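Local coordinates for Serine/threonine-protein phosphatase 2A regulatory subunit B'' subunit alpha (Homo sapiens, PDB 4I5J) that serves as a calcium-binding regulatory subunit of protein phosphatase 2A and might modulate the substrate selectivity, activity and localization of the catalytic enzyme, at residues R86-L91 with T107-Y112. Sequence-based numbering, arbitrary orientation.
Sequences RKSNFL and TDYFSY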
loop_
_atom_site.group_PDB
_atom_site.type_symbol
_atom_site.label_atom_id
_atom_site.label_comp_id
_atom_site.label_asym_id
_atom_site.label_seq_id
_atom_site.Cartn_x
_atom_site.Cartn_y
_atom_site.Cartn_z
ATOM N N ARG A 86 16.207 11.066 1.607
ATOM C CA ARG A 86 17.562 10.621 1.927
ATOM C C ARG A 86 17.577 9.140 2.297
ATOM O O ARG A 86 18.534 8.436 2.001
ATOM C CB ARG A 86 18.099 11.467 3.082
ATOM C CG ARG A 86 19.568 11.322 3.405
ATOM C CD ARG A 86 19.902 12.186 4.634
ATOM N NE ARG A 86 19.425 13.555 4.457
ATOM C CZ ARG A 86 18.701 14.231 5.345
ATOM N NH1 ARG A 86 18.360 13.672 6.505
ATOM N NH2 ARG A 86 18.319 15.477 5.070
ATOM N N LYS A 87 16.510 8.655 2.929
ATOM C CA LYS A 87 16.428 7.227 3.279
ATOM C C LYS A 87 15.856 6.328 2.174
ATOM O O LYS A 87 15.756 5.115 2.341
ATOM C CB LYS A 87 15.639 7.034 4.575
ATOM C CG LYS A 87 16.337 7.614 5.807
ATOM C CD LYS A 87 15.372 7.733 6.981
ATOM C CE LYS A 87 16.059 8.373 8.186
ATOM N NZ LYS A 87 15.149 8.484 9.363
ATOM N N SER A 88 15.518 6.920 1.032
ATOM C CA SER A 88 14.940 6.176 -0.083
ATOM C C SER A 88 15.927 6.041 -1.239
ATOM O O SER A 88 16.980 6.664 -1.231
ATOM C CB SER A 88 13.691 6.901 -0.594
ATOM O OG SER A 88 14.060 7.986 -1.435
ATOM N N ASN A 89 15.573 5.251 -2.250
ATOM C CA ASN A 89 16.377 5.179 -3.467
ATOM C C ASN A 89 15.808 6.039 -4.583
ATOM O O ASN A 89 16.060 5.769 -5.763
ATOM C CB ASN A 89 16.516 3.721 -3.964
ATOM C CG ASN A 89 15.194 3.132 -4.432
ATOM O OD1 ASN A 89 14.138 3.716 -4.215
ATOM N ND2 ASN A 89 15.252 1.977 -5.086
ATOM N N PHE A 90 15.034 7.069 -4.241
ATOM C CA PHE A 90 14.391 7.842 -5.309
ATOM C C PHE A 90 15.394 8.618 -6.168
ATOM O O PHE A 90 15.337 8.580 -7.388
ATOM C CB PHE A 90 13.313 8.800 -4.785
ATOM C CG PHE A 90 12.607 9.545 -5.893
ATOM C CD1 PHE A 90 11.783 8.860 -6.785
ATOM C CD2 PHE A 90 12.784 10.909 -6.058
ATOM C CE1 PHE A 90 11.144 9.519 -7.830
ATOM C CE2 PHE A 90 12.134 11.583 -7.088
ATOM C CZ PHE A 90 11.315 10.883 -7.985
ATOM N N LEU A 91 16.308 9.338 -5.534
ATOM C CA LEU A 91 17.235 10.142 -6.315
ATOM C C LEU A 91 18.121 9.235 -7.138
ATOM O O LEU A 91 18.359 9.519 -8.305
ATOM C CB LEU A 91 18.043 11.081 -5.425
ATOM C CG LEU A 91 17.212 12.188 -4.764
ATOM C CD1 LEU A 91 18.100 13.173 -4.026
ATOM C CD2 LEU A 91 16.382 12.902 -5.819
ATOM N N THR A 107 12.149 -0.761 -12.274
ATOM C CA THR A 107 11.054 -1.436 -11.601
ATOM C C THR A 107 10.636 -0.720 -10.308
ATOM O O THR A 107 9.558 -0.989 -9.772
ATOM C CB THR A 107 11.419 -2.906 -11.310
ATOM O OG1 THR A 107 12.658 -2.940 -10.595
ATOM C CG2 THR A 107 11.574 -3.705 -12.626
ATOM N N ASP A 108 11.477 0.176 -9.795
ATOM C CA ASP A 108 11.023 1.035 -8.708
ATOM C C ASP A 108 10.369 2.267 -9.313
ATOM O O ASP A 108 10.961 2.911 -10.166
ATOM C CB ASP A 108 12.175 1.463 -7.805
ATOM C CG ASP A 108 12.834 0.291 -7.094
ATOM O OD1 ASP A 108 12.130 -0.668 -6.714
ATOM O OD2 ASP A 108 14.066 0.344 -6.914
ATOM N N TYR A 109 9.143 2.558 -8.874
ATOM C CA TYR A 109 8.393 3.772 -9.229
ATOM C C TYR A 109 7.889 3.823 -10.655
ATOM O O TYR A 109 6.693 3.961 -10.861
ATOM C CB TYR A 109 9.171 5.068 -8.941
ATOM C CG TYR A 109 9.852 5.086 -7.594
ATOM C CD1 TYR A 109 11.232 5.019 -7.515
ATOM C CD2 TYR A 109 9.119 5.153 -6.406
ATOM C CE1 TYR A 109 11.878 5.021 -6.316
ATOM C CE2 TYR A 109 9.774 5.137 -5.164
ATOM C CZ TYR A 109 11.164 5.063 -5.147
ATOM O OH TYR A 109 11.891 5.068 -3.984
ATOM N N PHE A 110 8.798 3.707 -11.631
ATOM C CA PHE A 110 8.536 4.187 -12.991
ATOM C C PHE A 110 8.005 3.221 -14.024
ATOM O O PHE A 110 7.526 3.663 -15.077
ATOM C CB PHE A 110 9.792 4.849 -13.560
ATOM C CG PHE A 110 10.103 6.146 -12.907
ATOM C CD1 PHE A 110 11.045 6.218 -11.898
ATOM C CD2 PHE A 110 9.415 7.291 -13.269
ATOM C CE1 PHE A 110 11.308 7.419 -11.270
ATOM C CE2 PHE A 110 9.686 8.505 -12.651
ATOM C CZ PHE A 110 10.620 8.568 -11.649
ATOM N N SER A 111 8.121 1.928 -13.750
ATOM C CA SER A 111 7.826 0.900 -14.745
ATOM C C SER A 111 6.474 1.093 -15.367
ATOM O O SER A 111 5.492 1.247 -14.638
ATOM C CB SER A 111 7.838 -0.467 -14.092
ATOM O OG SER A 111 7.321 -1.457 -14.968
ATOM N N TYR A 112 6.416 1.081 -16.703
ATOM C CA TYR A 112 5.137 1.210 -17.390
ATOM C C TYR A 112 4.333 -0.068 -17.283
ATOM O O TYR A 112 3.114 -0.023 -17.078
ATOM C CB TYR A 112 5.283 1.598 -18.880
ATOM C CG TYR A 112 3.930 1.940 -19.449
ATOM C CD1 TYR A 112 3.395 3.205 -19.278
ATOM C CD2 TYR A 112 3.152 0.971 -20.081
ATOM C CE1 TYR A 112 2.134 3.522 -19.764
ATOM C CE2 TYR A 112 1.909 1.265 -20.554
ATOM C CZ TYR A 112 1.398 2.541 -20.400
ATOM O OH TYR A 112 0.145 2.828 -20.896
#
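Asn89 grips two side chains of the loop that leads from helix 90-97 into helix 112-125, and Phe90 turns the edge of its ring toward Tyr109 of the same loop. The contact lies in the EF-hand-like helical part near the start of this fragment, far from the calcium site, and joins the N-terminal end of helix 90-97 to that loop.

The polar part is an amide used at both ends, which is why asparagine suits the place. Its carbonyl OD1 accepts from Tyr109 OH at 2.6 Å, the hydroxyl lying almost in line with the C=O. Its ND2 donates to Asp108 OD2 at 2.7 Å, aspartate suiting its place by offering a carboxylate oxygen to the N-H; this bent bond (132°) leaves close to the amide plane but meets the carboxylate from above its own plane. With CG tucked between the backbone N and the carbonyl carbon (chi1 66°), the amide of Asn89 reaches over to the loop instead of capping its own helix. A leucine here would probably leave the Tyr109 hydroxyl without its acceptor and the Asp108 carboxylate without its N-H donor, and the tyrosine would be less firmly fixed.

The aromatic part is an edge-to-face pair: Phe90 CD1 lies over one face of Tyr109 near the rim, 3.9 Å from Tyr109 CE1, with ring planes at 83°. Phe90 CE1 also lies 4.0 Å from Phe110 CZ. Phenylalanine suits the buried place at Ile68 of helix 54-72; tyrosine gives Phe90 a face while its hydroxyl reaches Asn89, with Thr71 and Val72 against it.

An ST turn shapes the approach to the helix: the short hydroxyl of Ser88, its OG also hydrogen-bonded to Ile85 O, accepts from Phe90 N at 3.1 Å along a nearly straight N-H.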